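Iron binding protein FbpA (PDB 1Q35) binds ferric iron in the periplasm and probably delivers it for uptake, as a member of the bacterial solute-binding protein 1 family. Local coordinates at residues Q73-P85 and V247-Q259. Residues are numbered along the deposited sequence; the frame is centred on the assembly and turned at random.
Sequences QKIDSKVLEKNIP and VKLIEYLSGEKAQ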
loop_
_atom_site.group_PDB
_atom_site.type_symbol
_atom_site.label_atom_id
_atom_site.label_comp_id
_atom_site.label_asym_id
_atom_site.label_seq_id
_atom_site.Cartn_x
_atom_site.Cartn_y
_atom_site.Cartn_z
ATOM N N GLN A 73 -14.831 7.721 13.202
ATOM C CA GLN A 73 -15.596 8.944 13.444
ATOM C C GLN A 73 -15.095 10.095 12.583
ATOM O O GLN A 73 -13.953 10.092 12.110
ATOM C CB GLN A 73 -15.575 9.334 14.925
ATOM C CG GLN A 73 -14.204 9.625 15.511
ATOM C CD GLN A 73 -14.314 10.153 16.932
ATOM O OE1 GLN A 73 -14.914 11.209 17.158
ATOM N NE2 GLN A 73 -13.775 9.417 17.889
ATOM N N LYS A 74 -15.960 11.085 12.395
ATOM C CA LYS A 74 -15.669 12.237 11.560
ATOM C C LYS A 74 -14.748 13.217 12.270
ATOM O O LYS A 74 -14.985 13.583 13.424
ATOM C CB LYS A 74 -16.965 12.947 11.167
ATOM C CG LYS A 74 -17.890 12.090 10.324
ATOM C CD LYS A 74 -19.241 12.751 10.107
ATOM C CE LYS A 74 -19.146 13.954 9.189
ATOM N NZ LYS A 74 -20.431 14.195 8.469
ATOM N N ILE A 75 -13.704 13.644 11.566
ATOM C CA ILE A 75 -12.723 14.584 12.084
ATOM C C ILE A 75 -12.685 15.803 11.177
ATOM O O ILE A 75 -12.351 15.703 9.993
ATOM C CB ILE A 75 -11.324 13.937 12.141
ATOM C CG1 ILE A 75 -11.347 12.641 12.962
ATOM C CG2 ILE A 75 -10.302 14.927 12.689
ATOM C CD1 ILE A 75 -11.693 12.822 14.434
ATOM N N ASP A 76 -13.031 16.953 11.745
ATOM C CA ASP A 76 -13.042 18.215 11.028
ATOM C C ASP A 76 -11.888 19.055 11.563
ATOM O O ASP A 76 -11.976 19.627 12.649
ATOM C CB ASP A 76 -14.389 18.909 11.250
ATOM C CG ASP A 76 -14.516 20.224 10.501
ATOM O OD1 ASP A 76 -13.685 20.517 9.613
ATOM O OD2 ASP A 76 -15.442 21.032 10.738
ATOM N N SER A 77 -10.804 19.101 10.794
ATOM C CA SER A 77 -9.566 19.765 11.182
ATOM C C SER A 77 -9.098 20.683 10.061
ATOM O O SER A 77 -8.972 20.253 8.919
ATOM C CB SER A 77 -8.482 18.717 11.456
ATOM O OG SER A 77 -7.195 19.307 11.467
ATOM N N LYS A 78 -8.835 21.943 10.391
ATOM C CA LYS A 78 -8.296 22.906 9.430
ATOM C C LYS A 78 -6.887 22.509 8.989
ATOM O O LYS A 78 -6.481 22.804 7.868
ATOM C CB LYS A 78 -8.244 24.337 10.002
ATOM C CG LYS A 78 -9.253 24.689 11.107
ATOM C CD LYS A 78 -8.564 24.917 12.463
ATOM C CE LYS A 78 -7.910 23.654 13.031
ATOM N NZ LYS A 78 -8.899 22.603 13.387
ATOM N N VAL A 79 -6.145 21.868 9.890
ATOM C CA VAL A 79 -4.788 21.410 9.595
ATOM C C VAL A 79 -4.808 20.294 8.544
ATOM O O VAL A 79 -4.047 20.338 7.578
ATOM C CB VAL A 79 -4.064 20.933 10.875
ATOM C CG1 VAL A 79 -2.709 20.294 10.539
ATOM C CG2 VAL A 79 -3.888 22.097 11.852
ATOM N N LEU A 80 -5.687 19.309 8.720
ATOM C CA LEU A 80 -5.822 18.219 7.748
ATOM C C LEU A 80 -6.332 18.742 6.407
ATOM O O LEU A 80 -5.920 18.270 5.350
ATOM C CB LEU A 80 -6.762 17.128 8.275
ATOM C CG LEU A 80 -6.346 16.403 9.557
ATOM C CD1 LEU A 80 -7.396 15.386 9.968
ATOM C CD2 LEU A 80 -4.987 15.729 9.392
ATOM N N GLU A 81 -7.220 19.731 6.452
ATOM C CA GLU A 81 -7.756 20.338 5.241
ATOM C C GLU A 81 -6.658 21.003 4.411
ATOM O O GLU A 81 -6.635 20.876 3.189
ATOM C CB GLU A 81 -8.824 21.372 5.605
ATOM C CG GLU A 81 -9.493 22.026 4.410
ATOM C CD GLU A 81 -10.604 22.971 4.816
ATOM O OE1 GLU A 81 -11.773 22.690 4.483
ATOM O OE2 GLU A 81 -10.302 23.993 5.468
ATOM N N LYS A 82 -5.756 21.705 5.090
ATOM C CA LYS A 82 -4.669 22.436 4.449
ATOM C C LYS A 82 -3.594 21.492 3.916
ATOM O O LYS A 82 -3.062 21.696 2.823
ATOM C CB LYS A 82 -4.035 23.408 5.449
ATOM C CG LYS A 82 -2.981 24.338 4.855
ATOM C CD LYS A 82 -2.331 25.203 5.928
ATOM C CE LYS A 82 -1.091 25.920 5.405
ATOM N NZ LYS A 82 0.164 25.221 5.794
ATOM N N ASN A 83 -3.291 20.454 4.690
ATOM C CA ASN A 83 -2.145 19.588 4.413
ATOM C C ASN A 83 -2.438 18.468 3.422
ATOM O O ASN A 83 -1.579 18.127 2.612
ATOM C CB ASN A 83 -1.612 18.984 5.714
ATOM C CG ASN A 83 -0.865 19.992 6.566
ATOM O OD1 ASN A 83 -0.465 21.057 6.090
ATOM N ND2 ASN A 83 -0.664 19.658 7.833
ATOM N N ILE A 84 -3.634 17.893 3.490
ATOM C CA ILE A 84 -3.989 16.737 2.669
ATOM C C ILE A 84 -4.916 17.173 1.537
ATOM O O ILE A 84 -6.024 17.644 1.801
ATOM C CB ILE A 84 -4.678 15.643 3.524
ATOM C CG1 ILE A 84 -3.795 15.259 4.719
ATOM C CG2 ILE A 84 -5.005 14.425 2.650
ATOM C CD1 ILE A 84 -4.434 14.267 5.683
ATOM N N PRO A 85 -4.486 17.042 0.282
ATOM C CA PRO A 85 -5.367 17.348 -0.848
ATOM C C PRO A 85 -6.663 16.553 -0.762
ATOM O O PRO A 85 -6.656 15.424 -0.269
ATOM C CB PRO A 85 -4.540 16.920 -2.064
ATOM C CG PRO A 85 -3.137 17.013 -1.617
ATOM C CD PRO A 85 -3.146 16.623 -0.169
ATOM N N VAL A 247 -6.240 13.328 17.294
ATOM C CA VAL A 247 -6.296 14.355 16.264
ATOM C C VAL A 247 -4.927 15.012 16.120
ATOM O O VAL A 247 -4.467 15.239 15.002
ATOM C CB VAL A 247 -7.388 15.407 16.558
ATOM C CG1 VAL A 247 -7.264 16.606 15.630
ATOM C CG2 VAL A 247 -8.762 14.778 16.415
ATOM N N LYS A 248 -4.257 15.295 17.233
ATOM C CA LYS A 248 -2.918 15.873 17.166
ATOM C C LYS A 248 -1.930 14.946 16.447
ATOM O O LYS A 248 -1.070 15.420 15.711
ATOM C CB LYS A 248 -2.411 16.239 18.561
ATOM C CG LYS A 248 -3.078 17.498 19.116
ATOM C CD LYS A 248 -2.651 17.812 20.539
ATOM C CE LYS A 248 -3.278 19.117 21.024
ATOM N NZ LYS A 248 -3.371 19.198 22.509
ATOM N N LEU A 249 -2.066 13.639 16.647
ATOM C CA LEU A 249 -1.210 12.673 15.957
ATOM C C LEU A 249 -1.437 12.694 14.446
ATOM O O LEU A 249 -0.471 12.764 13.681
ATOM C CB LEU A 249 -1.408 11.260 16.501
ATOM C CG LEU A 249 -0.637 10.157 15.759
ATOM C CD1 LEU A 249 0.860 10.442 15.701
ATOM C CD2 LEU A 249 -0.883 8.821 16.402
ATOM N N ILE A 250 -2.687 12.645 13.996
ATOM C CA ILE A 250 -2.919 12.588 12.557
ATOM C C ILE A 250 -2.605 13.931 11.894
ATOM O O ILE A 250 -2.103 13.963 10.776
ATOM C CB ILE A 250 -4.318 12.009 12.194
ATOM C CG1 ILE A 250 -5.470 12.943 12.556
ATOM C CG2 ILE A 250 -4.520 10.666 12.870
ATOM C CD1 ILE A 250 -6.785 12.479 11.974
ATOM N N GLU A 251 -2.836 15.035 12.605
ATOM C CA GLU A 251 -2.399 16.348 12.141
ATOM C C GLU A 251 -0.877 16.398 12.004
ATOM O O GLU A 251 -0.359 16.924 11.024
ATOM C CB GLU A 251 -2.893 17.449 13.091
ATOM C CG GLU A 251 -4.391 17.703 12.977
ATOM C CD GLU A 251 -4.934 18.706 13.985
ATOM O OE1 GLU A 251 -6.011 19.273 13.715
ATOM O OE2 GLU A 251 -4.304 18.917 15.040
ATOM N N TYR A 252 -0.173 15.834 12.976
ATOM C CA TYR A 252 1.288 15.771 12.933
ATOM C C TYR A 252 1.772 14.960 11.730
ATOM O O TYR A 252 2.686 15.379 11.020
ATOM C CB TYR A 252 1.849 15.148 14.214
ATOM C CG TYR A 252 3.362 15.164 14.283
ATOM C CD1 TYR A 252 4.115 14.117 13.760
ATOM C CD2 TYR A 252 4.038 16.232 14.861
ATOM C CE1 TYR A 252 5.502 14.131 13.812
ATOM C CE2 TYR A 252 5.424 16.258 14.921
ATOM C CZ TYR A 252 6.150 15.202 14.397
ATOM O OH TYR A 252 7.524 15.225 14.452
ATOM N N LEU A 253 1.156 13.805 11.503
ATOM C CA LEU A 253 1.567 12.929 10.404
ATOM C C LEU A 253 1.305 13.572 9.041
ATOM O O LEU A 253 1.979 13.229 8.063
ATOM C CB LEU A 253 0.887 11.559 10.506
ATOM C CG LEU A 253 1.322 10.714 11.708
ATOM C CD1 LEU A 253 0.472 9.460 11.830
ATOM C CD2 LEU A 253 2.805 10.352 11.645
ATOM N N SER A 254 0.361 14.510 8.979
ATOM C CA SER A 254 0.046 15.239 7.750
ATOM C C SER A 254 0.956 16.444 7.480
ATOM O O SER A 254 0.927 16.997 6.384
ATOM C CB SER A 254 -1.414 15.717 7.780
ATOM O OG SER A 254 -1.571 16.922 8.524
ATOM N N GLY A 255 1.737 16.853 8.477
ATOM C CA GLY A 255 2.514 18.080 8.400
ATOM C C GLY A 255 3.845 17.958 7.682
ATOM O O GLY A 255 4.280 16.871 7.305
ATOM N N GLU A 256 4.503 19.098 7.514
ATOM C CA GLU A 256 5.739 19.201 6.742
ATOM C C GLU A 256 6.820 18.232 7.213
ATOM O O GLU A 256 7.438 17.544 6.393
ATOM C CB GLU A 256 6.263 20.640 6.812
ATOM C CG GLU A 256 7.529 20.904 6.020
ATOM C CD GLU A 256 8.000 22.330 6.185
ATOM O OE1 GLU A 256 8.755 22.597 7.145
ATOM O OE2 GLU A 256 7.599 23.177 5.364
ATOM N N LYS A 257 7.057 18.169 8.519
ATOM C CA LYS A 257 8.149 17.365 9.053
ATOM C C LYS A 257 7.898 15.880 8.828
ATOM O O LYS A 257 8.745 15.182 8.281
ATOM C CB LYS A 257 8.369 17.641 10.543
ATOM C CG LYS A 257 9.537 16.874 11.137
ATOM C CD LYS A 257 9.851 17.315 12.556
ATOM C CE LYS A 257 10.729 16.293 13.255
ATOM N NZ LYS A 257 11.138 16.719 14.623
ATOM N N ALA A 258 6.738 15.396 9.252
ATOM C CA ALA A 258 6.405 13.978 9.114
ATOM C C ALA A 258 6.316 13.554 7.647
ATOM O O ALA A 258 6.748 12.460 7.285
ATOM C CB ALA A 258 5.106 13.662 9.825
ATOM N N GLN A 259 5.764 14.418 6.805
ATOM C CA GLN A 259 5.664 14.125 5.379
ATOM C C GLN A 259 7.057 14.010 4.744
ATOM O O GLN A 259 7.287 13.163 3.869
ATOM C CB GLN A 259 4.813 15.179 4.671
ATOM C CG GLN A 259 3.328 15.088 5.019
ATOM C CD GLN A 259 2.628 13.944 4.311
ATOM O OE1 GLN A 259 2.562 13.925 3.084
ATOM N NE2 GLN A 259 2.101 12.991 5.076
HETATM O O HOH W 1 -8.172 20.365 14.978
#
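Glu251 reaches from helix 243-254 to Ser77, the N-cap residue of helix 78-83. In this periplasmic binding protein fold the two helices lie side by side over strands 96-108 and 228-236, with segments 78-83 and 247-254 nearly parallel at 20°. The Glu251 side chain leaves its helix with CG anti to the carbonyl carbon (chi1 -73°) and then runs extended across Val79 and Leu80. Glu251 CB lies 3.8 Å from Val79 CG1. Glu251 CG touches Val79 CB and Leu80 CG and comes nearest to Ser77 OG, at 3.6 Å. CD lies beside Val79 CB and close to Ser77 OG. Glu251 OE1 accepts a short hydrogen bond of 2.5 Å from Ser77 OG, through the lone pair anti to the other carboxylate oxygen. The same OG accepts from Leu80 N in a nearly straight capping bond (170°), so one hydroxyl both caps its own helix and ties it to the neighbour. A water bridges Glu251 OE1 to Lys78 NZ; the two charged atoms are 4.4 Å apart, too far for a salt bridge.

Beneath this polar edge the contact is apolar. Leu80 CD1 meets Ile250 CD1 at 3.6 Å, the two side chains crossing at about a right angle. Ile75 packs against Val247. Phe96 covers Ile75, Leu80 and Ile84 from strand 96-108, and Ile236 of strand 228-236 touches Ile75, Val247 and Ile250.

At the C-terminal ends a second polar link closes the pair. Asn83 OD1 accepts from Lys272 NZ and Asn83 ND2 donates to Ser254 OG at 3.0 Å, almost in the amide plane, so both ends of the amide are bonded. Ser254 OG in turn donates to Glu251 O.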